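PDB 4QAN: uncharacterized protein from Ruminococcus gnavus, which is of unknown function but adopts a cystatin-like fold as a divergent member of the NTF2-like superfamily and probably binds a metal ion. Local coordinates for residues Y98-Q101 against F102-L105; L342-E346 against D347-I351. All blocks are in the same frame, centred on the assembly; numbering follows the deposited sequence. Where two conformers were deposited one is given.

In the fold
Interaction 1 (98-105) and interaction 2 (342-351) are independent local contacts in two different alpha-beta portions of one chain. The first lies within helix 87-108, which precedes the antiparallel sheet that begins with strand 116-122; the second closes the hairpin of strands 334-344 and 349-353 in the later, mixed sheet. Their centres are 31 Å apart and their nearest atoms about 19 Å apart, so the two do not touch. Interaction 1 sits about 13 Å from the centre of the chain and interaction 2 about 24 Å, each measured centre to centre. Both lie away from Ser360, a magnesium-binding residue that carries no metal in this model.

Interaction 1 (Y98-Q101 against F102-L105); sequences YIEQ and FEEL
This is a local contact between successive turns of one alpha-helix, residues 87-108, in a protein of cystatin-like fold. Four consecutive i to i+4 backbone bonds define it: Phe102 N to Tyr98 O, Glu103 N to Ile99 O (2.8 Å), Glu104 N to Glu100 O and Leu105 N to Gln101 O. The last is almost straight, with an N-H...O angle of 179°. On the side facing helix 254-275, Ile99 and Glu103 run side by side in the same direction. With Ile99 CG2 placed opposite the backbone N, its methyl lies along the Glu103 carboxylate, 3.5 Å from Glu103 OE2, while Glu103 OE1 forms a salt bridge with Lys258 of that helix. Phe102 CB packs over the preceding turn, 3.4 Å from Ile99 O. Gln101, Tyr98 and Glu104 tie the helix to the end of the first sheet: Gln101 OE1 accepts from Leu173 N, Gln101 NE2 bonds to Ser172 OG, Tyr98 OH bonds to His171 O, and Glu104 makes a salt bridge with Lys174. Across the turn, Leu105 CD1 comes to 3.3 Å from Gln101 O, the same oxygen that accepts the Leu105 N-H.

Interaction 2 (L342-E346 against D347-I351); sequences LCRQE and DGWQI
Gly348 O accepts the N-H of Gln345 at 2.7 Å, the shortest hydrogen bond across this beta hairpin, although the 149° N-H...O angle shows it to be bent. It closes the turn between strands 334-344 and 349-353 of the mixed sheet. Further along, Cys343 and Gln350 form an antiparallel hydrogen-bonded pair: Cys343 N reaches Gln350 O and Gln350 N reaches Cys343 O, both at 2.9 Å. Non-hydrogen-bonded pairs flank it, Leu342 with Ile351 and Arg344 with Trp349.

The face bearing Leu342, Arg344, Trp349 and Ile351 carries the main side-chain contact. Arg344 CB lies over the six-membered ring of Trp349 in a CH-pi contact, 3.6 Å from its centroid and only 7° off the normal. With CG anti to the backbone N and the chain extended to NE, Arg344 runs across the indole, CD lying 3.6 Å from Trp349 CZ2. The guanidinium is turned well away from the ring plane, and Trp349 NE1 lies at its edge, in plane. Farther from the turn on this face, Leu342 CD2 packs 3.7 Å from Ile351 CG1. Pro221, Val225 and Phe228 of helix 221-234 continue this apolar layer: Leu342 meets the first two, Trp349 meets Pro221 and Ile351 meets Phe228.

Beside the turn, Gln345 crosses Gln350, whose side chain is on the face with Cys343, at about a right angle, their amide planes 83° apart. Gln350 NE2 is held by the carbonyl oxygens of Thr245 and Ile216, which helps fix the rotation of that amide. A bend at its second torsion folds the Gln345 chain, whose CG comes to 3.1 Å from Gln350 OE1.

Interaction 1 (Y98-Q101 against F102-L105)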
loop_
_atom_site.group_PDB
_atom_site.type_symbol
_atom_site.label_atom_id
_atom_site.label_comp_id
_atom_site.label_asym_id
_atom_site.label_seq_id
_atom_site.Cartn_x
_atom_site.Cartn_y
_atom_site.Cartn_z
ATOM N N TYR A 98 3.923 -1.024 6.285
ATOM C CA TYR A 98 3.915 -1.319 7.728
ATOM C C TYR A 98 4.363 -2.754 8.075
ATOM O O TYR A 98 5.050 -2.966 9.071
ATOM C CB TYR A 98 2.545 -1.037 8.352
ATOM C CG TYR A 98 2.273 0.431 8.598
ATOM C CD1 TYR A 98 3.110 1.177 9.403
ATOM C CD2 TYR A 98 1.175 1.070 8.024
ATOM C CE1 TYR A 98 2.874 2.515 9.640
ATOM C CE2 TYR A 98 0.921 2.418 8.254
ATOM C CZ TYR A 98 1.781 3.142 9.062
ATOM O OH TYR A 98 1.561 4.484 9.309
ATOM N N ILE A 99 3.985 -3.722 7.243
ATOM C CA ILE A 99 4.416 -5.098 7.435
ATOM C C ILE A 99 5.932 -5.153 7.369
ATOM O O ILE A 99 6.567 -5.812 8.175
ATOM C CB ILE A 99 3.766 -6.071 6.417
ATOM C CG1 ILE A 99 2.264 -6.193 6.724
ATOM C CG2 ILE A 99 4.403 -7.453 6.510
ATOM C CD1 ILE A 99 1.408 -6.812 5.637
ATOM N N GLU A 100 6.507 -4.433 6.419
ATOM C CA GLU A 100 7.944 -4.423 6.256
ATOM C C GLU A 100 8.682 -3.743 7.388
ATOM O O GLU A 100 9.746 -4.202 7.777
ATOM C CB GLU A 100 8.311 -3.819 4.926
ATOM C CG GLU A 100 7.966 -4.787 3.832
ATOM C CD GLU A 100 7.999 -4.164 2.484
ATOM O OE1 GLU A 100 7.929 -2.920 2.420
ATOM O OE2 GLU A 100 8.083 -4.932 1.499
ATOM N N GLN A 101 8.110 -2.680 7.946
ATOM C CA GLN A 101 8.666 -2.103 9.161
ATOM C C GLN A 101 8.632 -3.145 10.269
ATOM O O GLN A 101 9.638 -3.375 10.929
ATOM C CB GLN A 101 7.899 -0.866 9.601
ATOM C CG GLN A 101 8.025 0.288 8.631
ATOM C CD GLN A 101 7.863 1.634 9.288
ATOM O OE1 GLN A 101 7.075 1.795 10.221
ATOM N NE2 GLN A 101 8.621 2.616 8.808
ATOM N N PHE A 102 7.475 -3.783 10.446
ATOM C CA PHE A 102 7.311 -4.786 11.480
ATOM C C PHE A 102 8.350 -5.899 11.312
ATOM O O PHE A 102 9.045 -6.247 12.255
ATOM C CB PHE A 102 5.898 -5.351 11.425
ATOM C CG PHE A 102 5.600 -6.346 12.503
ATOM C CD1 PHE A 102 5.199 -5.922 13.758
ATOM C CD2 PHE A 102 5.705 -7.713 12.254
ATOM C CE1 PHE A 102 4.910 -6.843 14.746
ATOM C CE2 PHE A 102 5.419 -8.638 13.235
ATOM C CZ PHE A 102 5.016 -8.202 14.482
ATOM N N GLU A 103 8.450 -6.436 10.100
ATOM C CA GLU A 103 9.380 -7.547 9.834
ATOM C C GLU A 103 10.833 -7.140 10.066
ATOM O O GLU A 103 11.596 -7.875 10.705
ATOM C CB GLU A 103 9.183 -8.090 8.415
ATOM C CG GLU A 103 7.862 -8.833 8.228
ATOM C CD GLU A 103 7.590 -9.228 6.777
ATOM O OE1 GLU A 103 8.254 -8.698 5.874
ATOM O OE2 GLU A 103 6.702 -10.066 6.528
ATOM N N GLU A 104 11.203 -5.960 9.571
ATOM C CA GLU A 104 12.558 -5.445 9.754
ATOM C C GLU A 104 12.953 -5.349 11.242
ATOM O O GLU A 104 13.995 -5.887 11.641
ATOM C CB GLU A 104 12.712 -4.093 9.071
ATOM C CG GLU A 104 14.116 -3.527 9.146
ATOM C CD GLU A 104 14.282 -2.231 8.378
ATOM O OE1 GLU A 104 13.399 -1.885 7.561
ATOM O OE2 GLU A 104 15.314 -1.562 8.591
ATOM N N LEU A 105 12.132 -4.687 12.059
ATOM C CA LEU A 105 12.424 -4.574 13.499
ATOM C C LEU A 105 12.452 -5.935 14.177
ATOM O O LEU A 105 13.224 -6.147 15.107
ATOM C CB LEU A 105 11.397 -3.700 14.228
ATOM C CG LEU A 105 11.637 -2.194 14.318
ATOM C CD1 LEU A 105 11.533 -1.524 12.951
ATOM C CD2 LEU A 105 10.635 -1.580 15.285
#

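Interaction 2 (L342-E346 against D347-I351)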
loop_
_atom_site.group_PDB
_atom_site.type_symbol
_atom_site.label_atom_id
_atom_site.label_comp_id
_atom_site.label_asym_id
_atom_site.label_seq_id
_atom_site.Cartn_x
_atom_site.Cartn_y
_atom_site.Cartn_z
ATOM N N LEU A 342 -2.030 -14.008 -17.523
ATOM C CA LEU A 342 -3.176 -14.593 -16.822
ATOM C C LEU A 342 -2.925 -16.046 -16.470
ATOM O O LEU A 342 -2.241 -16.762 -17.227
ATOM C CB LEU A 342 -4.414 -14.494 -17.701
ATOM C CG LEU A 342 -4.747 -13.035 -18.047
ATOM C CD1 LEU A 342 -5.134 -12.920 -19.508
ATOM C CD2 LEU A 342 -5.840 -12.513 -17.131
ATOM N N CYS A 343 -3.472 -16.469 -15.324
ATOM C CA CYS A 343 -3.319 -17.837 -14.837
ATOM C C CYS A 343 -4.674 -18.497 -14.555
ATOM O O CYS A 343 -5.603 -17.878 -14.017
ATOM C CB CYS A 343 -2.427 -17.895 -13.591
ATOM S SG CYS A 343 -3.045 -16.914 -12.203
ATOM N N ARG A 344 -4.741 -19.772 -14.922
ATOM C CA ARG A 344 -5.944 -20.592 -14.845
ATOM C C ARG A 344 -5.981 -21.263 -13.496
ATOM O O ARG A 344 -5.117 -22.058 -13.193
ATOM C CB ARG A 344 -5.891 -21.649 -15.957
ATOM C CG ARG A 344 -7.100 -22.566 -16.144
ATOM C CD ARG A 344 -6.842 -23.452 -17.362
ATOM N NE ARG A 344 -7.791 -24.552 -17.554
ATOM C CZ ARG A 344 -9.000 -24.450 -18.113
ATOM N NH1 ARG A 344 -9.472 -23.280 -18.534
ATOM N NH2 ARG A 344 -9.758 -25.533 -18.237
ATOM N N GLN A 345 -6.968 -20.916 -12.683
ATOM C CA GLN A 345 -7.226 -21.599 -11.426
ATOM C C GLN A 345 -8.285 -22.663 -11.689
ATOM O O GLN A 345 -8.624 -22.931 -12.849
ATOM C CB GLN A 345 -7.726 -20.603 -10.388
ATOM C CG GLN A 345 -6.891 -19.333 -10.288
ATOM C CD GLN A 345 -5.476 -19.560 -9.771
ATOM O OE1 GLN A 345 -4.602 -18.718 -9.965
ATOM N NE2 GLN A 345 -5.250 -20.684 -9.100
ATOM N N GLU A 346 -8.803 -23.270 -10.625
ATOM C CA GLU A 346 -9.830 -24.304 -10.763
ATOM C C GLU A 346 -11.128 -23.767 -11.360
ATOM O O GLU A 346 -11.657 -24.341 -12.313
ATOM C CB GLU A 346 -10.134 -24.966 -9.415
ATOM C CG GLU A 346 -9.510 -26.342 -9.246
ATOM C CD GLU A 346 -10.305 -27.227 -8.305
ATOM O OE1 GLU A 346 -11.536 -27.354 -8.495
ATOM O OE2 GLU A 346 -9.697 -27.805 -7.379
ATOM N N ASP A 347 -11.629 -22.672 -10.795
ATOM C CA ASP A 347 -12.894 -22.067 -11.242
ATOM C C ASP A 347 -12.729 -21.433 -12.623
ATOM O O ASP A 347 -13.595 -21.563 -13.487
ATOM C CB ASP A 347 -13.379 -20.981 -10.269
ATOM C CG ASP A 347 -13.018 -21.271 -8.827
ATOM O OD1 ASP A 347 -13.768 -22.019 -8.164
ATOM O OD2 ASP A 347 -11.981 -20.743 -8.361
ATOM N N GLY A 348 -11.611 -20.740 -12.815
ATOM C CA GLY A 348 -11.379 -19.995 -14.035
ATOM C C GLY A 348 -10.117 -19.162 -13.946
ATOM O O GLY A 348 -9.202 -19.485 -13.179
ATOM N N TRP A 349 -10.091 -18.076 -14.712
ATOM C CA TRP A 349 -8.887 -17.288 -14.926
ATOM C C TRP A 349 -8.774 -16.063 -14.046
ATOM O O TRP A 349 -9.769 -15.396 -13.758
ATOM C CB TRP A 349 -8.800 -16.851 -16.380
ATOM C CG TRP A 349 -8.705 -17.991 -17.263
ATOM C CD1 TRP A 349 -9.729 -18.772 -17.686
ATOM C CD2 TRP A 349 -7.516 -18.535 -17.831
ATOM N NE1 TRP A 349 -9.259 -19.764 -18.494
ATOM C CE2 TRP A 349 -7.900 -19.646 -18.600
ATOM C CE3 TRP A 349 -6.159 -18.186 -17.768
ATOM C CZ2 TRP A 349 -6.978 -20.420 -19.310
ATOM C CZ3 TRP A 349 -5.245 -18.944 -18.468
ATOM C CH2 TRP A 349 -5.657 -20.053 -19.234
ATOM N N GLN A 350 -7.529 -15.773 -13.659
ATOM C CA GLN A 350 -7.150 -14.582 -12.887
ATOM C C GLN A 350 -5.989 -13.865 -13.535
ATOM O O GLN A 350 -5.307 -14.408 -14.426
ATOM C CB GLN A 350 -6.723 -14.989 -11.488
ATOM C CG GLN A 350 -7.866 -15.504 -10.635
ATOM C CD GLN A 350 -7.456 -15.680 -9.184
ATOM O OE1 GLN A 350 -6.788 -16.655 -8.830
ATOM N NE2 GLN A 350 -7.856 -14.741 -8.333
ATOM N N ILE A 351 -5.750 -12.644 -13.075
ATOM C CA ILE A 351 -4.612 -11.869 -13.540
ATOM C C ILE A 351 -3.401 -12.264 -12.704
ATOM O O ILE A 351 -3.453 -12.199 -11.492
ATOM C CB ILE A 351 -4.866 -10.367 -13.456
ATOM C CG1 ILE A 351 -5.996 -9.961 -14.408
ATOM C CG2 ILE A 351 -3.599 -9.581 -13.794
ATOM C CD1 ILE A 351 -6.515 -8.533 -14.193
#